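Serine--tRNA ligase, cytoplasmic (Candida albicans, PDB 3QO8) catalyses the attachment of serine to tRNA(Ser), first activating the amino acid with ATP and then transferring it from seryl-adenylate to the acceptor end of the tRNA. Local coordinates at residues A[196-201]-A[323-328]; A[29-34]-A[105-110]; A[219-224]-A[250-255]. All coordinates share one frame; numbering follows the deposited sequence. Where two conformers were deposited one is given.

Three contacts sample the two domains of this class II synthetase. Interaction 2 is an apolar contact at the base of the N-terminal tRNA-binding arm, whereas interactions 1 and 3 belong to the catalytic part of the chain. Interaction 1 joins two helices through aromatic rings; interaction 3, nested within the loop that interaction 1 closes, ties a loop to a short helix by one hydroxyl pair. None is wholly enclosed: each combines a buried residue with a more exposed one. Residues of both catalytic-part contacts also touch the second subunit. Interactions 1 and 2 lie on opposite sides of the chain's centre, their own centres about 38 Å apart.

Interaction 1 of 3, residues A[196-201]-A[323-328]; sequences LSFLSS and SEEFYQ
Phe198 and Phe326 form a T-shaped (edge-to-face) aromatic pair between helices 183-200 and 312-329, which lie against the mixed, largely antiparallel sheet of the class II synthetase core. Phe198 offers a face and Phe326 an edge: the ring centroids are 5.4 Å apart and the planes stand at 76°. The meeting is off-centre, with CD1 of Phe326 above the rim of the other ring, 4.0 Å from Phe198 CG. The CB of Phe326 also lies over that face, a CH-pi contact 4.3 Å from the centroid of the Phe198 ring. Thus both the methylene and the ring of Phe326 serve the same flat surface. The CB bond of Phe198 points at the neighbouring helix, and with CG anti to the backbone N (chi1 -179°) the ring extends across to it. Phenylalanine suits this place, being long and flat enough to bridge two helices without needing a polar partner.

Glu325 borders the same ring. Its CB lies in the ring plane at the edge, while its extended chain carries the carboxylate past obliquely, that plane turned 73° from the ring. CB, CG and the carboxylate carbon all lie along the CZ end of the Phe198 ring, Glu325 CD being nearest at 3.8 Å from CZ; OE1 forms a salt bridge with Lys202 NZ. The same helices rest on the sheet through Leu199, on Ile301 of strand 297-307, and Tyr327, on Val368 of strand 363-372. At the far end of the Phe198 ring, CZ approaches the helix backbone itself, coming within 3.6 Å of Phe326 N.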
loop_
_atom_site.group_PDB
_atom_site.type_symbol
_atom_site.label_atom_id
_atom_site.label_comp_id
_atom_site.label_asym_id
_atom_site.label_seq_id
_atom_site.Cartn_x
_atom_site.Cartn_y
_atom_site.Cartn_z
ATOM N N LEU A 196 -10.618 14.934 -4.273
ATOM C CA LEU A 196 -11.837 14.145 -4.484
ATOM C C LEU A 196 -13.063 15.042 -4.588
ATOM O O LEU A 196 -13.920 14.850 -5.451
ATOM C CB LEU A 196 -12.037 13.128 -3.349
ATOM C CG LEU A 196 -11.060 11.956 -3.352
ATOM C CD1 LEU A 196 -11.205 11.099 -2.085
ATOM C CD2 LEU A 196 -11.286 11.103 -4.599
ATOM N N SER A 197 -13.143 16.029 -3.701
ATOM C CA SER A 197 -14.294 16.927 -3.671
ATOM C C SER A 197 -14.332 17.750 -4.946
ATOM O O SER A 197 -15.397 17.935 -5.560
ATOM C CB SER A 197 -14.217 17.855 -2.458
ATOM O OG SER A 197 -15.339 18.714 -2.406
ATOM N N PHE A 198 -13.152 18.224 -5.344
ATOM C CA PHE A 198 -12.985 19.033 -6.551
ATOM C C PHE A 198 -13.477 18.281 -7.788
ATOM O O PHE A 198 -14.261 18.809 -8.575
ATOM C CB PHE A 198 -11.504 19.403 -6.705
ATOM C CG PHE A 198 -11.198 20.257 -7.912
ATOM C CD1 PHE A 198 -11.296 21.646 -7.847
ATOM C CD2 PHE A 198 -10.770 19.674 -9.091
ATOM C CE1 PHE A 198 -10.999 22.433 -8.955
ATOM C CE2 PHE A 198 -10.463 20.457 -10.212
ATOM C CZ PHE A 198 -10.572 21.840 -10.137
ATOM N N LEU A 199 -13.030 17.041 -7.958
ATOM C CA LEU A 199 -13.431 16.269 -9.131
ATOM C C LEU A 199 -14.880 15.803 -9.030
ATOM O O LEU A 199 -15.597 15.747 -10.030
ATOM C CB LEU A 199 -12.500 15.079 -9.351
ATOM C CG LEU A 199 -11.079 15.388 -9.836
ATOM C CD1 LEU A 199 -10.285 14.090 -9.982
ATOM C CD2 LEU A 199 -11.094 16.178 -11.167
ATOM N N SER A 200 -15.313 15.468 -7.819
ATOM C CA SER A 200 -16.689 15.029 -7.612
ATOM C C SER A 200 -17.669 16.141 -8.032
ATOM O O SER A 200 -18.727 15.874 -8.607
ATOM C CB SER A 200 -16.901 14.601 -6.150
ATOM O OG SER A 200 -18.275 14.551 -5.834
ATOM N N SER A 201 -17.303 17.392 -7.762
ATOM C CA SER A 201 -18.133 18.528 -8.153
ATOM C C SER A 201 -18.223 18.657 -9.664
ATOM O O SER A 201 -19.096 19.343 -10.179
ATOM C CB SER A 201 -17.571 19.833 -7.577
ATOM O OG SER A 201 -17.815 19.903 -6.187
ATOM N N SER A 323 -7.048 19.976 -14.353
ATOM C CA SER A 323 -5.832 20.052 -13.540
ATOM C C SER A 323 -5.315 21.493 -13.411
ATOM O O SER A 323 -4.856 21.918 -12.342
ATOM C CB SER A 323 -4.761 19.133 -14.115
ATOM O OG SER A 323 -5.165 17.770 -13.987
ATOM N N GLU A 324 -5.372 22.251 -14.503
ATOM C CA GLU A 324 -4.950 23.649 -14.431
ATOM C C GLU A 324 -5.781 24.406 -13.397
ATOM O O GLU A 324 -5.250 25.135 -12.555
ATOM C CB GLU A 324 -5.091 24.312 -15.794
ATOM C CG GLU A 324 -4.137 23.761 -16.834
ATOM C CD GLU A 324 -4.231 24.535 -18.135
ATOM O OE1 GLU A 324 -3.823 25.721 -18.158
ATOM O OE2 GLU A 324 -4.717 23.962 -19.124
ATOM N N GLU A 325 -7.093 24.231 -13.463
ATOM C CA GLU A 325 -7.980 24.890 -12.519
ATOM C C GLU A 325 -7.615 24.504 -11.087
ATOM O O GLU A 325 -7.580 25.348 -10.188
ATOM C CB GLU A 325 -9.442 24.549 -12.822
ATOM C CG GLU A 325 -10.431 25.259 -11.917
ATOM C CD GLU A 325 -11.881 24.806 -12.134
ATOM O OE1 GLU A 325 -12.145 24.035 -13.086
ATOM O OE2 GLU A 325 -12.750 25.218 -11.335
ATOM N N PHE A 326 -7.333 23.225 -10.870
ATOM C CA PHE A 326 -6.907 22.759 -9.555
ATOM C C PHE A 326 -5.654 23.512 -9.066
ATOM O O PHE A 326 -5.631 24.009 -7.934
ATOM C CB PHE A 326 -6.668 21.240 -9.586
ATOM C CG PHE A 326 -6.311 20.638 -8.236
ATOM C CD1 PHE A 326 -7.294 20.323 -7.312
ATOM C CD2 PHE A 326 -4.983 20.392 -7.904
ATOM C CE1 PHE A 326 -6.968 19.762 -6.080
ATOM C CE2 PHE A 326 -4.645 19.841 -6.673
ATOM C CZ PHE A 326 -5.637 19.531 -5.756
ATOM N N TYR A 327 -4.614 23.607 -9.901
ATOM C CA TYR A 327 -3.395 24.307 -9.470
ATOM C C TYR A 327 -3.592 25.808 -9.340
ATOM O O TYR A 327 -3.005 26.457 -8.464
ATOM C CB TYR A 327 -2.172 23.920 -10.326
ATOM C CG TYR A 327 -1.867 22.487 -10.019
ATOM C CD1 TYR A 327 -1.177 22.150 -8.870
ATOM C CD2 TYR A 327 -2.370 21.465 -10.809
ATOM C CE1 TYR A 327 -0.955 20.823 -8.531
ATOM C CE2 TYR A 327 -2.151 20.131 -10.477
ATOM C CZ TYR A 327 -1.447 19.823 -9.339
ATOM O OH TYR A 327 -1.240 18.500 -8.989
ATOM N N GLN A 328 -4.445 26.363 -10.189
ATOM C CA GLN A 328 -4.780 27.774 -10.041
ATOM C C GLN A 328 -5.424 28.018 -8.683
ATOM O O GLN A 328 -5.152 29.028 -8.027
ATOM C CB GLN A 328 -5.718 28.226 -11.154
ATOM C CG GLN A 328 -5.038 28.293 -12.490
ATOM C CD GLN A 328 -5.940 28.862 -13.547
ATOM O OE1 GLN A 328 -6.895 29.570 -13.236
ATOM N NE2 GLN A 328 -5.646 28.560 -14.809
#

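Interaction 2 of 3, residues A[29-34]-A[105-110]; sequences VELVDE and INQVGN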
loop_
_atom_site.group_PDB
_atom_site.type_symbol
_atom_site.label_atom_id
_atom_site.label_comp_id
_atom_site.label_asym_id
_atom_site.label_seq_id
_atom_site.Cartn_x
_atom_site.Cartn_y
_atom_site.Cartn_z
ATOM N N VAL A 29 11.354 0.649 -36.609
ATOM C CA VAL A 29 10.539 0.733 -37.817
ATOM C C VAL A 29 10.459 -0.634 -38.496
ATOM O O VAL A 29 9.512 -0.927 -39.229
ATOM C CB VAL A 29 11.123 1.762 -38.806
ATOM C CG1 VAL A 29 10.351 1.763 -40.123
ATOM C CG2 VAL A 29 11.131 3.153 -38.183
ATOM N N GLU A 30 11.461 -1.467 -38.242
ATOM C CA GLU A 30 11.512 -2.808 -38.813
ATOM C C GLU A 30 10.318 -3.639 -38.360
ATOM O O GLU A 30 9.759 -4.416 -39.140
ATOM C CB GLU A 30 12.814 -3.504 -38.420
ATOM C CG GLU A 30 14.065 -2.822 -38.949
ATOM C CD GLU A 30 15.341 -3.479 -38.457
ATOM O OE1 GLU A 30 15.406 -3.844 -37.263
ATOM O OE2 GLU A 30 16.279 -3.638 -39.265
ATOM N N LEU A 31 9.935 -3.467 -37.097
ATOM C CA LEU A 31 8.799 -4.181 -36.518
ATOM C C LEU A 31 7.612 -4.244 -37.469
ATOM O O LEU A 31 6.938 -5.270 -37.558
ATOM C CB LEU A 31 8.348 -3.518 -35.214
ATOM C CG LEU A 31 8.719 -4.176 -33.888
ATOM C CD1 LEU A 31 10.222 -4.320 -33.775
ATOM C CD2 LEU A 31 8.169 -3.362 -32.728
ATOM N N VAL A 32 7.351 -3.144 -38.169
ATOM C CA VAL A 32 6.157 -3.061 -39.008
ATOM C C VAL A 32 6.178 -4.053 -40.176
ATOM O O VAL A 32 5.223 -4.812 -40.375
ATOM C CB VAL A 32 5.903 -1.631 -39.490
ATOM C CG1 VAL A 32 4.676 -1.583 -40.383
ATOM C CG2 VAL A 32 5.730 -0.717 -38.287
ATOM N N ASP A 33 7.270 -4.059 -40.932
ATOM C CA ASP A 33 7.424 -5.020 -42.018
ATOM C C ASP A 33 7.354 -6.465 -41.514
ATOM O O ASP A 33 6.732 -7.318 -42.148
ATOM C CB ASP A 33 8.732 -4.784 -42.765
ATOM C CG ASP A 33 8.679 -3.556 -43.661
ATOM O OD1 ASP A 33 7.657 -3.369 -44.361
ATOM O OD2 ASP A 33 9.661 -2.781 -43.662
ATOM N N GLU A 34 7.982 -6.732 -40.373
ATOM C CA GLU A 34 7.967 -8.073 -39.786
ATOM C C GLU A 34 6.558 -8.508 -39.441
ATOM O O GLU A 34 6.170 -9.659 -39.663
ATOM C CB GLU A 34 8.840 -8.120 -38.532
ATOM C CG GLU A 34 10.277 -7.702 -38.800
ATOM C CD GLU A 34 11.146 -7.745 -37.563
ATOM O OE1 GLU A 34 10.624 -8.075 -36.477
ATOM O OE2 GLU A 34 12.354 -7.446 -37.678
ATOM N N ILE A 105 3.197 -7.204 -32.429
ATOM C CA ILE A 105 2.274 -6.080 -32.436
ATOM C C ILE A 105 2.270 -5.383 -31.082
ATOM O O ILE A 105 2.169 -4.155 -30.996
ATOM C CB ILE A 105 0.866 -6.522 -32.815
ATOM C CG1 ILE A 105 0.843 -6.934 -34.295
ATOM C CG2 ILE A 105 -0.136 -5.415 -32.521
ATOM C CD1 ILE A 105 -0.424 -7.622 -34.714
ATOM N N ASN A 106 2.421 -6.173 -30.026
ATOM C CA ASN A 106 2.454 -5.638 -28.673
ATOM C C ASN A 106 3.610 -4.672 -28.430
ATOM O O ASN A 106 3.529 -3.805 -27.564
ATOM C CB ASN A 106 2.496 -6.776 -27.651
ATOM C CG ASN A 106 2.518 -6.271 -26.232
ATOM O OD1 ASN A 106 1.533 -5.714 -25.746
ATOM N ND2 ASN A 106 3.644 -6.465 -25.552
ATOM N N GLN A 107 4.681 -4.828 -29.195
ATOM C CA GLN A 107 5.845 -3.959 -29.066
ATOM C C GLN A 107 5.656 -2.582 -29.722
ATOM O O GLN A 107 6.375 -1.639 -29.401
ATOM C CB GLN A 107 7.079 -4.635 -29.658
ATOM C CG GLN A 107 7.441 -5.956 -29.027
ATOM C CD GLN A 107 8.703 -6.531 -29.622
ATOM O OE1 GLN A 107 9.719 -5.844 -29.726
ATOM N NE2 GLN A 107 8.644 -7.790 -30.034
ATOM N N VAL A 108 4.691 -2.467 -30.631
ATOM C CA VAL A 108 4.487 -1.225 -31.369
ATOM C C VAL A 108 3.686 -0.207 -30.555
ATOM O O VAL A 108 2.576 -0.492 -30.095
ATOM C CB VAL A 108 3.777 -1.478 -32.714
ATOM C CG1 VAL A 108 3.578 -0.166 -33.476
ATOM C CG2 VAL A 108 4.571 -2.478 -33.553
ATOM N N GLY A 109 4.254 0.980 -30.383
ATOM C CA GLY A 109 3.584 2.052 -29.672
ATOM C C GLY A 109 2.380 2.590 -30.420
ATOM O O GLY A 109 2.236 2.392 -31.624
ATOM N N ASN A 110 1.497 3.259 -29.689
ATOM C CA ASN A 110 0.318 3.878 -30.272
ATOM C C ASN A 110 0.739 4.911 -31.336
ATOM O O ASN A 110 1.854 5.449 -31.287
ATOM C CB ASN A 110 -0.488 4.555 -29.160
ATOM C CG ASN A 110 -1.935 4.765 -29.536
ATOM O OD1 ASN A 110 -2.349 4.442 -30.642
ATOM N ND2 ASN A 110 -2.722 5.289 -28.600
#
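Leu31 is the common partner in this contact, reaching from near the start of helix 30-65 to the place where helix 74-107 gives way to loop. One methyl does the touching, a single branch serving two neighbouring residues: CD2 of Leu31 lies 3.5 Å from Gln107 CB and 3.8 Å from Val108 CG2. The leucine chain crosses that of Gln107 at about a right angle but passes Val108 in the opposite direction.

Gln107 contributes mainly its CB methylene; the residue is exposed, so its amide can probably be solvated while CB packs. Val108 is buried, and its compact branched side chain suits a site also bordered by Gln22 and Ile35. In Val108, CG2 stands beside the backbone N and anti to the carbonyl carbon, which presents that methyl to Leu31. The backbone here also joins the catalytic core, since Val108 O accepts a hydrogen bond from Tyr376 OH. Apolar packing between the start of one long helix and the end of the other is the arrangement expected at the base of the antiparallel coiled-coil arm with which seryl-tRNA synthetases bind tRNA.

Interaction 3 of 3, residues A[219-224]-A[250-255]; sequences AKTAQL and PISAYH
Helix 248-252 follows directly on Thr246 and Ser247 and begins at Glu248, three residues probably involved in binding L-serine, and here a loop between helices 215-218 and 224-229 is fastened to this short helix at Ser252. The fastening is a hydrogen bond between two hydroxyls: Thr221 OG1 donates to Ser252 OG at 2.8 Å. Seen from the donor, the angle CB-OG1-OG is about 104°, close to tetrahedral and therefore well suited to a hydroxyl hydrogen; at the acceptor, CB-OG-OG1 opens to about 124°. Thr221 delivers its oxygen by placing OG1 anti to the backbone N (chi1 -169°). Its CB and methyl CG2 follow behind, 3.5 and 3.8 Å from Ser252 OG.

Threonine fits this partly exposed loop position, pairing a hydroxyl donor with a side chain that also packs on Gln377 of helix 376-381. Serine fits the buried helix turn for a different reason: a short side chain, held between its own backbone N and carbonyl carbon, can stay close to the helix and also bond to Gln249 O.

Leu381 of helix 376-381 and Phe304 of strand 297-307 pack on Ser252, so the polar pair sits beside apolar groups. Just beyond it, Ala253 O bonds to Arg171 of the second subunit, which places this turn at the dimer interface. The Ser252 side chain lies about 9 Å from a bound seryl-sulfamoyl adenosine, too far for direct contact. With Thr221 OG1 donating its hydrogen bond to Ser252 OG and that oxygen also bonded to Gln249 O, the hydroxyls form a two-bond chain ending on a main-chain carbonyl, in which the two hydrogen bonds would be expected to reinforce one another.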
loop_
_atom_site.group_PDB
_atom_site.type_symbol
_atom_site.label_atom_id
_atom_site.label_comp_id
_atom_site.label_asym_id
_atom_site.label_seq_id
_atom_site.Cartn_x
_atom_site.Cartn_y
_atom_site.Cartn_z
ATOM N N ALA A 219 -0.481 -7.053 -16.925
ATOM C CA ALA A 219 0.195 -7.212 -18.208
ATOM C C ALA A 219 -0.626 -6.637 -19.364
ATOM O O ALA A 219 -0.076 -6.302 -20.408
ATOM C CB ALA A 219 0.528 -8.682 -18.450
ATOM N N LYS A 220 -1.937 -6.495 -19.181
ATOM C CA LYS A 220 -2.767 -5.949 -20.256
ATOM C C LYS A 220 -2.787 -4.418 -20.285
ATOM O O LYS A 220 -3.263 -3.808 -21.247
ATOM C CB LYS A 220 -4.195 -6.491 -20.192
ATOM C CG LYS A 220 -4.319 -7.996 -20.451
ATOM C CD LYS A 220 -5.762 -8.361 -20.779
ATOM C CE LYS A 220 -5.987 -9.866 -20.834
ATOM N NZ LYS A 220 -6.591 -10.381 -19.568
ATOM N N THR A 221 -2.267 -3.782 -19.247
ATOM C CA THR A 221 -2.323 -2.330 -19.230
ATOM C C THR A 221 -0.966 -1.641 -19.053
ATOM O O THR A 221 -0.820 -0.471 -19.401
ATOM C CB THR A 221 -3.363 -1.810 -18.213
ATOM O OG1 THR A 221 -3.565 -0.397 -18.401
ATOM C CG2 THR A 221 -2.936 -2.123 -16.778
ATOM N N ALA A 222 0.023 -2.369 -18.542
ATOM C CA ALA A 222 1.372 -1.828 -18.376
ATOM C C ALA A 222 2.314 -2.348 -19.462
ATOM O O ALA A 222 2.197 -3.498 -19.898
ATOM C CB ALA A 222 1.917 -2.175 -16.996
ATOM N N GLN A 223 3.250 -1.508 -19.897
ATOM C CA GLN A 223 4.235 -1.933 -20.893
ATOM C C GLN A 223 5.403 -2.651 -20.220
ATOM O O GLN A 223 5.635 -2.479 -19.023
ATOM C CB GLN A 223 4.716 -0.754 -21.764
ATOM C CG GLN A 223 5.437 0.381 -21.028
ATOM C CD GLN A 223 5.803 1.557 -21.961
ATOM O OE1 GLN A 223 4.936 2.330 -22.374
ATOM N NE2 GLN A 223 7.089 1.687 -22.287
ATOM N N LEU A 224 6.139 -3.439 -21.002
ATOM C CA LEU A 224 7.232 -4.266 -20.487
ATOM C C LEU A 224 8.218 -3.505 -19.607
ATOM O O LEU A 224 8.637 -3.991 -18.555
ATOM C CB LEU A 224 7.992 -4.925 -21.641
ATOM C CG LEU A 224 9.219 -5.741 -21.230
ATOM C CD1 LEU A 224 8.812 -6.873 -20.304
ATOM C CD2 LEU A 224 9.947 -6.278 -22.451
ATOM N N PRO A 250 -5.275 -0.203 -12.276
ATOM C CA PRO A 250 -6.480 -0.996 -11.976
ATOM C C PRO A 250 -7.771 -0.355 -12.513
ATOM O O PRO A 250 -8.687 -1.060 -12.921
ATOM C CB PRO A 250 -6.494 -1.078 -10.431
ATOM C CG PRO A 250 -5.674 0.113 -9.953
ATOM C CD PRO A 250 -4.614 0.322 -11.065
ATOM N N ILE A 251 -7.838 0.968 -12.535
ATOM C CA ILE A 251 -9.047 1.624 -13.006
ATOM C C ILE A 251 -9.220 1.428 -14.518
ATOM O O ILE A 251 -10.337 1.322 -15.015
ATOM C CB ILE A 251 -9.071 3.122 -12.598
ATOM C CG1 ILE A 251 -9.109 3.231 -11.066
ATOM C CG2 ILE A 251 -10.262 3.838 -13.265
ATOM C CD1 ILE A 251 -9.088 4.668 -10.489
ATOM N N SER A 252 -8.116 1.360 -15.260
ATOM C CA SER A 252 -8.228 1.100 -16.693
ATOM C C SER A 252 -8.838 -0.289 -16.920
ATOM O O SER A 252 -9.547 -0.513 -17.898
ATOM C CB SER A 252 -6.872 1.222 -17.410
ATOM O OG SER A 252 -6.026 0.120 -17.112
ATOM N N ALA A 253 -8.576 -1.218 -16.000
ATOM C CA ALA A 253 -9.108 -2.576 -16.135
ATOM C C ALA A 253 -10.502 -2.727 -15.527
ATOM O O ALA A 253 -11.105 -3.790 -15.627
ATOM C CB ALA A 253 -8.162 -3.582 -15.508
ATOM N N TYR A 254 -10.997 -1.669 -14.889
ATOM C CA TYR A 254 -12.294 -1.692 -14.202
ATOM C C TYR A 254 -13.418 -2.168 -15.131
ATOM O O TYR A 254 -14.236 -3.006 -14.748
ATOM C CB TYR A 254 -12.602 -0.293 -13.658
ATOM C CG TYR A 254 -13.779 -0.172 -12.701
ATOM C CD1 TYR A 254 -13.691 -0.638 -11.390
ATOM C CD2 TYR A 254 -14.952 0.454 -13.093
ATOM C CE1 TYR A 254 -14.748 -0.500 -10.501
ATOM C CE2 TYR A 254 -16.022 0.596 -12.213
ATOM C CZ TYR A 254 -15.906 0.120 -10.918
ATOM O OH TYR A 254 -16.963 0.252 -10.053
ATOM N N HIS A 255 -13.455 -1.635 -16.350
ATOM C CA HIS A 255 -14.499 -1.998 -17.313
ATOM C C HIS A 255 -14.026 -2.997 -18.365
ATOM O O HIS A 255 -14.661 -3.135 -19.411
ATOM C CB HIS A 255 -15.057 -0.753 -18.014
ATOM C CG HIS A 255 -15.840 0.145 -17.113
ATOM N ND1 HIS A 255 -17.054 -0.225 -16.570
ATOM C CD2 HIS A 255 -15.590 1.397 -16.660
ATOM C CE1 HIS A 255 -17.508 0.756 -15.809
ATOM N NE2 HIS A 255 -16.641 1.751 -15.849
#